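Local coordinates for protein 4-hydroxythreonine-4-phosphate dehydrogenase (Legionella pneumophila subsp. pneumophila, PDB 6XMY) that probably catalyses the NAD-dependent oxidation of 4-phosphooxy-L-threonine, a step in making pyridoxine 5'-phosphate, with the help of a divalent metal ion, at residues A[231-234]-A[235-238]; A[222-225]-A[226-230]; A[187-190]-A[191-194]. All blocks are in the same frame, centred on the assembly; numbering follows the deposited sequence.

Contact 1: residues A[231-234]-A[235-238]; sequences ALNT and LKNQ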
ATOM      1  N   ALA A 231       2.162  26.583   2.141  1.00 13.29           N
ATOM      2  CA  ALA A 231       2.648  25.465   1.341  1.00 13.40           C
ATOM      3  C   ALA A 231       1.938  25.388  -0.007  1.00 13.05           C
ATOM      4  O   ALA A 231       2.576  25.151  -1.035  1.00 12.33           O
ATOM      5  CB  ALA A 231       2.468  24.152   2.106  1.00 13.48           C
ATOM      6  N   LEU A 232       0.618  25.565  -0.023  1.00 10.47           N
ATOM      7  CA  LEU A 232      -0.116  25.484  -1.280  1.00 11.74           C
ATOM      8  C   LEU A 232       0.239  26.642  -2.207  1.00 11.12           C
ATOM      9  O   LEU A 232       0.283  26.471  -3.432  1.00 12.89           O
ATOM     10  CB  LEU A 232      -1.623  25.426  -1.021  1.00 12.34           C
ATOM     11  CG  LEU A 232      -2.100  24.236  -0.175  1.00 13.09           C
ATOM     12  CD1 LEU A 232      -3.614  24.235  -0.010  1.00 13.52           C
ATOM     13  CD2 LEU A 232      -1.614  22.917  -0.786  1.00 14.30           C
ATOM     14  N   ASN A 233       0.474  27.833  -1.648  1.00 11.33           N
ATOM     15  CA  ASN A 233       0.946  28.945  -2.469  1.00 13.29           C
ATOM     16  C   ASN A 233       2.290  28.626  -3.113  1.00 12.98           C
ATOM     17  O   ASN A 233       2.509  28.923  -4.296  1.00 14.89           O
ATOM     18  CB  ASN A 233       1.068  30.211  -1.623  1.00 16.19           C
ATOM     19  CG  ASN A 233      -0.276  30.792  -1.250  1.00 17.64           C
ATOM     20  OD1 ASN A 233      -1.294  30.474  -1.864  1.00 18.71           O
ATOM     21  ND2 ASN A 233      -0.285  31.664  -0.248  1.00 19.82           N
ATOM     22  N   THR A 234       3.206  28.021  -2.348  1.00 14.06           N
ATOM     23  CA  THR A 234       4.498  27.630  -2.904  1.00 13.25           C
ATOM     24  C   THR A 234       4.312  26.630  -4.033  1.00 13.48           C
ATOM     25  O   THR A 234       4.917  26.763  -5.104  1.00 14.18           O
ATOM     26  CB  THR A 234       5.373  27.043  -1.796  1.00 15.55           C
ATOM     27  OG1 THR A 234       5.659  28.061  -0.828  1.00 16.73           O
ATOM     28  CG2 THR A 234       6.682  26.501  -2.360  1.00 15.40           C
ATOM     29  N   LEU A 235       3.457  25.629  -3.818  1.00 13.10           N
ATOM     30  CA  LEU A 235       3.203  24.627  -4.851  1.00 13.01           C
ATOM     31  C   LEU A 235       2.593  25.248  -6.102  1.00 11.61           C
ATOM     32  O   LEU A 235       2.988  24.909  -7.224  1.00 13.45           O
ATOM     33  CB  LEU A 235       2.301  23.531  -4.287  1.00 12.57           C
ATOM     34  CG  LEU A 235       3.022  22.624  -3.295  1.00 12.81           C
ATOM     35  CD1 LEU A 235       2.007  21.929  -2.406  1.00 13.06           C
ATOM     36  CD2 LEU A 235       3.862  21.593  -4.015  1.00 14.15           C
ATOM     37  N   LYS A 236       1.627  26.157  -5.932  1.00 12.12           N
ATOM     38  CA  LYS A 236       1.054  26.854  -7.082  1.00 13.98           C
ATOM     39  C   LYS A 236       2.125  27.592  -7.871  1.00 14.23           C
ATOM     40  O   LYS A 236       2.112  27.581  -9.107  1.00 14.98           O
ATOM     41  CB  LYS A 236      -0.027  27.835  -6.618  1.00 17.08           C
ATOM     42  CG  LYS A 236      -1.334  27.182  -6.216  1.00 16.91           C
ATOM     43  CD  LYS A 236      -2.261  28.213  -5.567  1.00 19.31           C
ATOM     44  CE  LYS A 236      -3.577  27.604  -5.107  1.00 21.83           C
ATOM     45  NZ  LYS A 236      -4.360  28.548  -4.250  1.00 22.87           N
ATOM     46  N   ASN A 237       3.061  28.238  -7.177  1.00 14.11           N
ATOM     47  CA  ASN A 237       4.119  28.960  -7.874  1.00 14.35           C
ATOM     48  C   ASN A 237       5.196  28.043  -8.437  1.00 12.60           C
ATOM     49  O   ASN A 237       6.060  28.516  -9.185  1.00 12.36           O
ATOM     50  CB  ASN A 237       4.719  30.045  -6.979  1.00 16.26           C
ATOM     51  CG  ASN A 237       3.792  31.226  -6.812  1.00 22.28           C
ATOM     52  OD1 ASN A 237       2.776  31.324  -7.499  1.00 23.89           O
ATOM     53  ND2 ASN A 237       4.134  32.129  -5.905  1.00 27.32           N
ATOM     54  N   GLN A 238       5.170  26.756  -8.098  1.00 13.28           N
ATOM     55  CA  GLN A 238       5.930  25.748  -8.823  1.00 13.46           C
ATOM     56  C   GLN A 238       5.135  25.151  -9.975  1.00 15.07           C
ATOM     57  O   GLN A 238       5.645  24.269 -10.675  1.00 16.86           O
ATOM     58  CB  GLN A 238       6.387  24.637  -7.870  1.00 13.16           C
ATOM     59  CG  GLN A 238       7.303  25.133  -6.773  1.00 15.83           C
ATOM     60  CD  GLN A 238       7.647  24.060  -5.779  1.00 17.40           C
ATOM     61  OE1 GLN A 238       7.228  22.914  -5.925  1.00 20.13           O
ATOM     62  NE2 GLN A 238       8.419  24.418  -4.759  1.00 16.89           N
TER
HETATM   63  O   HOH W   1      -3.162  28.472  -1.852  1.00 23.29           O
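The last turns of helix 223-237, the helix of a beta-alpha-beta unit between strands 204-208 and 241-246, bring residues 231-234 against 235-238. Three regular i to i+4 backbone bonds carry the turn: L235 N to A231 O, K236 N to L232 O and N237 N to N233 O. A fourth, Q238 N to T234 O, is weak, its N-H...O angle of 131° recording the helix giving way to loop. On the inner face the branched ends of L232 and L235 meet at an oblique angle, CD2 to CD1 at 4.1 Å. On the outer face K236 runs fully extended beyond CG and carries NZ back toward N233, where one water spans the gap, taking a hydrogen bond from K236 NZ (2.7 Å) and giving one to N233 OD1 (2.7 Å). T234 and Q238 lie alongside each other and point the same way, with T234 CG2 3.6 Å from Q238 NE2. T234 OG1 is hydrogen-bonded to P230 O, one turn earlier, and Q238 OE1 is held by Q188 NE2. A231, T234 and L235 face helix 180-197, touching S180, I183, I184 and I187, while L232, L235 and K236 rest on V242 of strand 241-246.

Contact 2: residues A[222-225]-A[226-230]; sequences REEI and EIITP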
ATOM      1  N   ARG A 222      -5.035  27.460  13.723  1.00 12.78           N
ATOM      2  CA  ARG A 222      -4.240  28.375  12.916  1.00 13.63           C
ATOM      3  C   ARG A 222      -3.430  27.681  11.833  1.00 14.03           C
ATOM      4  O   ARG A 222      -2.763  28.363  11.047  1.00 13.09           O
ATOM      5  CB  ARG A 222      -3.289  29.170  13.815  1.00 16.35           C
ATOM      6  CG  ARG A 222      -3.990  29.883  14.943  1.00 17.55           C
ATOM      7  CD  ARG A 222      -4.925  30.925  14.393  1.00 20.10           C
ATOM      8  NE  ARG A 222      -4.214  31.965  13.654  1.00 23.18           N
ATOM      9  CZ  ARG A 222      -4.814  33.002  13.077  1.00 23.98           C
ATOM     10  NH1 ARG A 222      -6.135  33.129  13.156  1.00 22.59           N
ATOM     11  NH2 ARG A 222      -4.100  33.905  12.420  1.00 23.39           N
ATOM     12  N   GLU A 223      -3.462  26.350  11.758  1.00 12.00           N
ATOM     13  CA  GLU A 223      -2.516  25.666  10.881  1.00 10.83           C
ATOM     14  C   GLU A 223      -2.792  25.947   9.411  1.00 12.65           C
ATOM     15  O   GLU A 223      -1.856  25.965   8.603  1.00 12.70           O
ATOM     16  CB  GLU A 223      -2.498  24.164  11.168  1.00 12.29           C
ATOM     17  CG  GLU A 223      -1.965  23.795  12.545  1.00 11.87           C
ATOM     18  CD  GLU A 223      -3.046  23.719  13.609  1.00 12.95           C
ATOM     19  OE1 GLU A 223      -2.787  23.077  14.646  1.00 15.96           O
ATOM     20  OE2 GLU A 223      -4.140  24.291  13.420  1.00 13.30           O
ATOM     21  N   GLU A 224      -4.049  26.174   9.032  1.00 11.93           N
ATOM     22  CA  GLU A 224      -4.324  26.505   7.639  1.00 11.27           C
ATOM     23  C   GLU A 224      -3.649  27.813   7.251  1.00 11.90           C
ATOM     24  O   GLU A 224      -3.025  27.908   6.185  1.00 13.35           O
ATOM     25  CB  GLU A 224      -5.829  26.573   7.377  1.00  9.78           C
ATOM     26  CG  GLU A 224      -6.530  25.222   7.306  1.00 10.19           C
ATOM     27  CD  GLU A 224      -6.852  24.617   8.660  1.00 10.88           C
ATOM     28  OE1 GLU A 224      -7.278  23.450   8.664  1.00 12.15           O
ATOM     29  OE2 GLU A 224      -6.689  25.293   9.701  1.00 10.86           O
ATOM     30  N   ILE A 225      -3.737  28.819   8.121  1.00 11.64           N
ATOM     31  CA  ILE A 225      -3.156  30.124   7.832  1.00 14.12           C
ATOM     32  C   ILE A 225      -1.636  30.070   7.905  1.00 14.08           C
ATOM     33  O   ILE A 225      -0.939  30.622   7.042  1.00 16.46           O
ATOM     34  CB  ILE A 225      -3.752  31.180   8.784  1.00 14.76           C
ATOM     35  CG1 ILE A 225      -5.231  31.402   8.453  1.00 15.82           C
ATOM     36  CG2 ILE A 225      -2.978  32.488   8.707  1.00 15.84           C
ATOM     37  CD1 ILE A 225      -5.983  32.238   9.472  1.00 17.16           C
ATOM     38  N   GLU A 226      -1.094  29.400   8.919  1.00 15.48           N
ATOM     39  CA  GLU A 226       0.343  29.442   9.165  1.00 15.04           C
ATOM     40  C   GLU A 226       1.140  28.403   8.384  1.00 14.21           C
ATOM     41  O   GLU A 226       2.332  28.625   8.131  1.00 16.62           O
ATOM     42  CB  GLU A 226       0.629  29.240  10.658  1.00 19.58           C
ATOM     43  CG  GLU A 226       0.001  30.281  11.586  1.00 21.86           C
ATOM     44  CD  GLU A 226       0.627  31.654  11.445  1.00 30.50           C
ATOM     45  OE1 GLU A 226       1.716  31.767  10.836  1.00 32.63           O
ATOM     46  OE2 GLU A 226       0.027  32.627  11.948  1.00 35.10           O
ATOM     47  N   ILE A 227       0.524  27.288   7.983  1.00 13.41           N
ATOM     48  CA  ILE A 227       1.256  26.134   7.456  0.78 12.75           C
ATOM     49  C   ILE A 227       0.736  25.711   6.086  1.00 12.11           C
ATOM     50  O   ILE A 227       1.498  25.602   5.119  1.00 13.51           O
ATOM     51  CB  ILE A 227       1.183  24.942   8.433  0.78 14.52           C
ATOM     52  CG1 ILE A 227       1.817  25.296   9.780  0.78 19.21           C
ATOM     53  CG2 ILE A 227       1.831  23.705   7.820  0.78 14.29           C
ATOM     54  CD1 ILE A 227       3.318  25.382   9.742  0.78 21.77           C
ATOM     55  N   ILE A 228      -0.568  25.442   5.997  1.00 11.46           N
ATOM     56  CA  ILE A 228      -1.096  24.788   4.798  1.00 10.88           C
ATOM     57  C   ILE A 228      -1.195  25.756   3.626  1.00 11.39           C
ATOM     58  O   ILE A 228      -0.674  25.488   2.540  1.00 11.81           O
ATOM     59  CB  ILE A 228      -2.421  24.065   5.078  1.00 10.54           C
ATOM     60  CG1 ILE A 228      -2.212  23.009   6.167  1.00 11.49           C
ATOM     61  CG2 ILE A 228      -2.941  23.434   3.785  1.00 11.24           C
ATOM     62  CD1 ILE A 228      -3.496  22.348   6.648  1.00 12.53           C
ATOM     63  N   THR A 229      -1.870  26.886   3.811  1.00 12.61           N
ATOM     64  CA  THR A 229      -1.964  27.854   2.724  1.00 12.40           C
ATOM     65  C   THR A 229      -0.605  28.318   2.226  1.00 13.00           C
ATOM     66  O   THR A 229      -0.425  28.377   1.000  1.00 12.30           O
ATOM     67  CB  THR A 229      -2.910  29.003   3.102  1.00 12.71           C
ATOM     68  OG1 THR A 229      -4.254  28.512   3.086  1.00 14.68           O
ATOM     69  CG2 THR A 229      -2.765  30.174   2.125  1.00 16.02           C
ATOM     70  N   PRO A 230       0.376  28.642   3.081  1.00 13.87           N
ATOM     71  CA  PRO A 230       1.711  28.954   2.545  1.00 13.65           C
ATOM     72  C   PRO A 230       2.295  27.836   1.699  1.00 13.48           C
ATOM     73  O   PRO A 230       2.863  28.106   0.632  1.00 15.33           O
ATOM     74  CB  PRO A 230       2.533  29.239   3.810  1.00 15.18           C
ATOM     75  CG  PRO A 230       1.523  29.762   4.787  1.00 14.80           C
ATOM     76  CD  PRO A 230       0.291  28.930   4.528  1.00 14.77           C
TER
HETATM   77  O   HOH W   2      -1.528  32.430  13.918  1.00 31.07           O
HETATM   78  O   HOH W   3      -1.441  34.474  11.498  1.00 33.35           O
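E223 O is gripped by two successive backbone N-H groups, I227 N at 2.8 Å and I228 N at 3.0 Å, and marks a wider, pi-type turn in the opening part of helix 223-237. The two bonds differ in quality: the I228 bond has an N-H...O angle of 160°, whereas that of I227 is bent to 139° and its donor stands further from the carbonyl plane. The preceding bond, E226 N to R222 O, is a normal i to i+4 link, and the following one, T229 N to E224 O at 2.8 Å, is an i to i+5 bond whose donor lies in the carbonyl plane. P230 cannot donate from its ring nitrogen, so the helix kinks there, and its CD sits 3.3 Å from I225 O. Outside the backbone, R222 and E226 face each other without a direct salt bridge, R222 NH2 being 4.3 Å from E226 OE2. Two waters lie between them, accepting from R222 NE and R222 NH2; their links to E226 OE2 are doubtful, being unusually short. Bends at chi2 and chi3 fold the arginine so that both N-H groups face these waters, while its NH1 bonds G218 O. E223 OE2 bonds N211 ND2, E224 OE1 bonds N211 N, and I228 packs on P245 of strand 241-246. Over one face of the R222 guanidinium, offset toward the rim, lies I225 CD1, 3.6 Å above the plane.

Contact 3: residues A[187-190]-A[191-194]; sequences IQQL and HHSL. With SO4 (sulfate ion), chain J.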
ATOM      1  N   ILE A 187       3.293  16.642  -1.830  1.00 10.58           N
ATOM      2  CA  ILE A 187       2.529  16.969  -3.027  1.00 10.87           C
ATOM      3  C   ILE A 187       3.415  17.005  -4.277  1.00 11.63           C
ATOM      4  O   ILE A 187       2.965  16.632  -5.369  1.00 12.03           O
ATOM      5  CB  ILE A 187       1.661  18.226  -2.813  1.00  9.03           C
ATOM      6  CG1 ILE A 187       0.646  17.941  -1.697  1.00  9.52           C
ATOM      7  CG2 ILE A 187       0.937  18.607  -4.102  1.00 13.34           C
ATOM      8  CD1 ILE A 187      -0.292  19.102  -1.376  1.00 10.16           C
ATOM      9  N   GLN A 188       4.691  17.391  -4.144  1.00 10.89           N
ATOM     10  CA  GLN A 188       5.608  17.264  -5.280  1.00 11.79           C
ATOM     11  C   GLN A 188       5.704  15.810  -5.734  1.00 12.52           C
ATOM     12  O   GLN A 188       5.624  15.513  -6.932  1.00 13.29           O
ATOM     13  CB  GLN A 188       7.000  17.782  -4.904  1.00 12.53           C
ATOM     14  CG  GLN A 188       7.161  19.298  -4.914  1.00 13.17           C
ATOM     15  CD  GLN A 188       8.490  19.743  -4.321  1.00 15.68           C
ATOM     16  OE1 GLN A 188       9.189  18.966  -3.665  1.00 18.46           O
ATOM     17  NE2 GLN A 188       8.844  20.998  -4.548  1.00 16.09           N
ATOM     18  N   GLN A 189       5.840  14.885  -4.783  1.00 13.17           N
ATOM     19  CA  GLN A 189       5.916  13.476  -5.147  1.00 11.66           C
ATOM     20  C   GLN A 189       4.609  12.995  -5.762  1.00 10.89           C
ATOM     21  O   GLN A 189       4.617  12.285  -6.775  1.00 13.30           O
ATOM     22  CB  GLN A 189       6.282  12.631  -3.929  1.00 11.19           C
ATOM     23  CG  GLN A 189       6.377  11.149  -4.249  1.00 16.30           C
ATOM     24  CD  GLN A 189       7.447  10.842  -5.274  1.00 14.75           C
ATOM     25  OE1 GLN A 189       8.623  11.113  -5.047  1.00 15.99           O
ATOM     26  NE2 GLN A 189       7.042  10.289  -6.414  1.00 17.07           N
ATOM     27  N   LEU A 190       3.477  13.367  -5.157  1.00 12.55           N
ATOM     28  CA  LEU A 190       2.178  12.991  -5.704  1.00 12.51           C
ATOM     29  C   LEU A 190       2.023  13.495  -7.136  1.00 13.42           C
ATOM     30  O   LEU A 190       1.619  12.746  -8.033  1.00 13.50           O
ATOM     31  CB  LEU A 190       1.065  13.558  -4.816  1.00 12.74           C
ATOM     32  CG  LEU A 190      -0.352  13.352  -5.352  1.00 11.55           C
ATOM     33  CD1 LEU A 190      -0.672  11.875  -5.509  1.00 12.07           C
ATOM     34  CD2 LEU A 190      -1.377  14.039  -4.445  1.00 12.83           C
ATOM     35  N   HIS A 191       2.337  14.772  -7.366  1.00 12.22           N
ATOM     36  CA  HIS A 191       2.214  15.344  -8.702  1.00 12.94           C
ATOM     37  C   HIS A 191       3.094  14.595  -9.695  1.00 15.63           C
ATOM     38  O   HIS A 191       2.650  14.237 -10.795  1.00 15.67           O
ATOM     39  CB  HIS A 191       2.589  16.828  -8.640  1.00 14.35           C
ATOM     40  CG  HIS A 191       2.682  17.493  -9.976  1.00 17.78           C
ATOM     41  ND1 HIS A 191       3.833  17.475 -10.731  1.00 20.53           N
ATOM     42  CD2 HIS A 191       1.781  18.220 -10.681  1.00 19.14           C
ATOM     43  CE1 HIS A 191       3.635  18.146 -11.851  1.00 22.61           C
ATOM     44  NE2 HIS A 191       2.396  18.603 -11.849  1.00 21.52           N
ATOM     45  N   HIS A 192       4.340  14.329  -9.307  1.00 14.38           N
ATOM     46  CA  HIS A 192       5.265  13.635 -10.198  1.00 15.40           C
ATOM     47  C   HIS A 192       4.747  12.253 -10.562  1.00 15.11           C
ATOM     48  O   HIS A 192       4.801  11.847 -11.729  1.00 17.89           O
ATOM     49  CB  HIS A 192       6.635  13.524  -9.539  1.00 18.28           C
ATOM     50  CG  HIS A 192       7.640  12.790 -10.372  1.00 20.39           C
ATOM     51  ND1 HIS A 192       8.332  13.390 -11.400  1.00 24.41           N
ATOM     52  CD2 HIS A 192       8.050  11.501 -10.342  1.00 21.22           C
ATOM     53  CE1 HIS A 192       9.140  12.504 -11.957  1.00 24.29           C
ATOM     54  NE2 HIS A 192       8.985  11.350 -11.336  1.00 24.59           N
ATOM     55  N   SER A 193       4.244  11.515  -9.574  1.00 14.73           N
ATOM     56  CA  SER A 193       3.763  10.166  -9.837  1.00 15.97           C
ATOM     57  C   SER A 193       2.515  10.171 -10.705  1.00 15.15           C
ATOM     58  O   SER A 193       2.382   9.337 -11.605  1.00 18.29           O
ATOM     59  CB  SER A 193       3.500   9.437  -8.522  1.00 16.52           C
ATOM     60  OG  SER A 193       4.717   9.208  -7.829  1.00 18.20           O
ATOM     61  N   LEU A 194       1.573  11.081 -10.435  1.00 15.14           N
ATOM     62  CA  LEU A 194       0.374  11.142 -11.264  1.00 16.65           C
ATOM     63  C   LEU A 194       0.732  11.429 -12.715  1.00 18.24           C
ATOM     64  O   LEU A 194       0.158  10.835 -13.633  1.00 19.99           O
ATOM     65  CB  LEU A 194      -0.586  12.203 -10.729  1.00 15.75           C
ATOM     66  CG  LEU A 194      -1.235  11.927  -9.368  1.00 14.46           C
ATOM     67  CD1 LEU A 194      -2.031  13.141  -8.889  1.00 14.65           C
ATOM     68  CD2 LEU A 194      -2.120  10.683  -9.446  1.00 16.55           C
TER
HETATM   69  S   SO4 J 409       7.366  16.628 -12.962  1.00 82.11           S
HETATM   70  O1  SO4 J 409       8.312  15.993 -12.051  1.00 81.97           O
HETATM   71  O2  SO4 J 409       6.058  15.999 -12.818  1.00 81.85           O
HETATM   72  O3  SO4 J 409       7.829  16.475 -14.339  1.00 81.67           O
HETATM   73  O4  SO4 J 409       7.264  18.049 -12.639  1.00 83.44           O
HETATM   74  O   HOH W   4       6.549  17.181  -9.331  1.00 29.28           O
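L190 and L194, one turn apart on helix 180-197, make the tightly packed side of this contact. Their branched ends cross with CD1 to CD1 at 3.9 Å, and L194 CG also lies 3.3 Å from L190 O. Both residues are buried: L190 and L194 rest on A262 of strand 262-265, and L190 also meets V264 and, on strand 284-288, L288. The backbone beneath is regular alpha-helix, with i to i+4 bonds from H191, H192, S193 and L194 to I187, Q188, Q189 and L190; the last is nearly straight.

Beside this leucine pair, Q189 adds a side-chain bond along the helix. With CG anti to the backbone N and a bend at chi2 of 61°, its chain curls toward the next turn and offers NE2 to S193 OG at 2.9 Å. The hydroxyl lies in the amide plane, but the N-H...O angle is only 144°. The Q189 and S193 side chains also touch L288.

The solvent side is looser and is bridged by one sulfate and one water. H192 ND1 donates to O1 of the sulfate, probably from the crystallisation liquor, at 2.7 Å and 171°, with the oxygen in the ring plane at its edge. H196 NE2 bonds the same ion, and the H192 and H196 rings stack, so two histidines of successive turns share one anion. The shared anion could favour protonation of these imidazoles. H191 contributes less: sulfate O2 lies obliquely to its ring, 3.4 Å from H191 CE1. On this same side a water donates to Q188 O, reaches sulfate O1 by a weak 3.5 Å bond, and lies 3.1 Å from H191 ND1.

From the N terminus, contact 3 (187-194) comes first, on helix 180-197. The chain then runs through strand 204-208 into helix 223-237, where contact 2 (222-230) opens the helix and contact 1 (231-238) ends it before strand 241-246. Each contact spans one local run of helix and closes no long loop; the three follow in series, with no nesting or crossing. Contacts 2 and 1 adjoin in sequence, their centres 12 Å apart. Contacts 1 and 3 touch directly, L235 and L232 packing on I187 and Q238 reaching Q188. That pairing ties the two helices together, whereas contacts 2 and 3 stay about 7 Å apart at their nearest atoms.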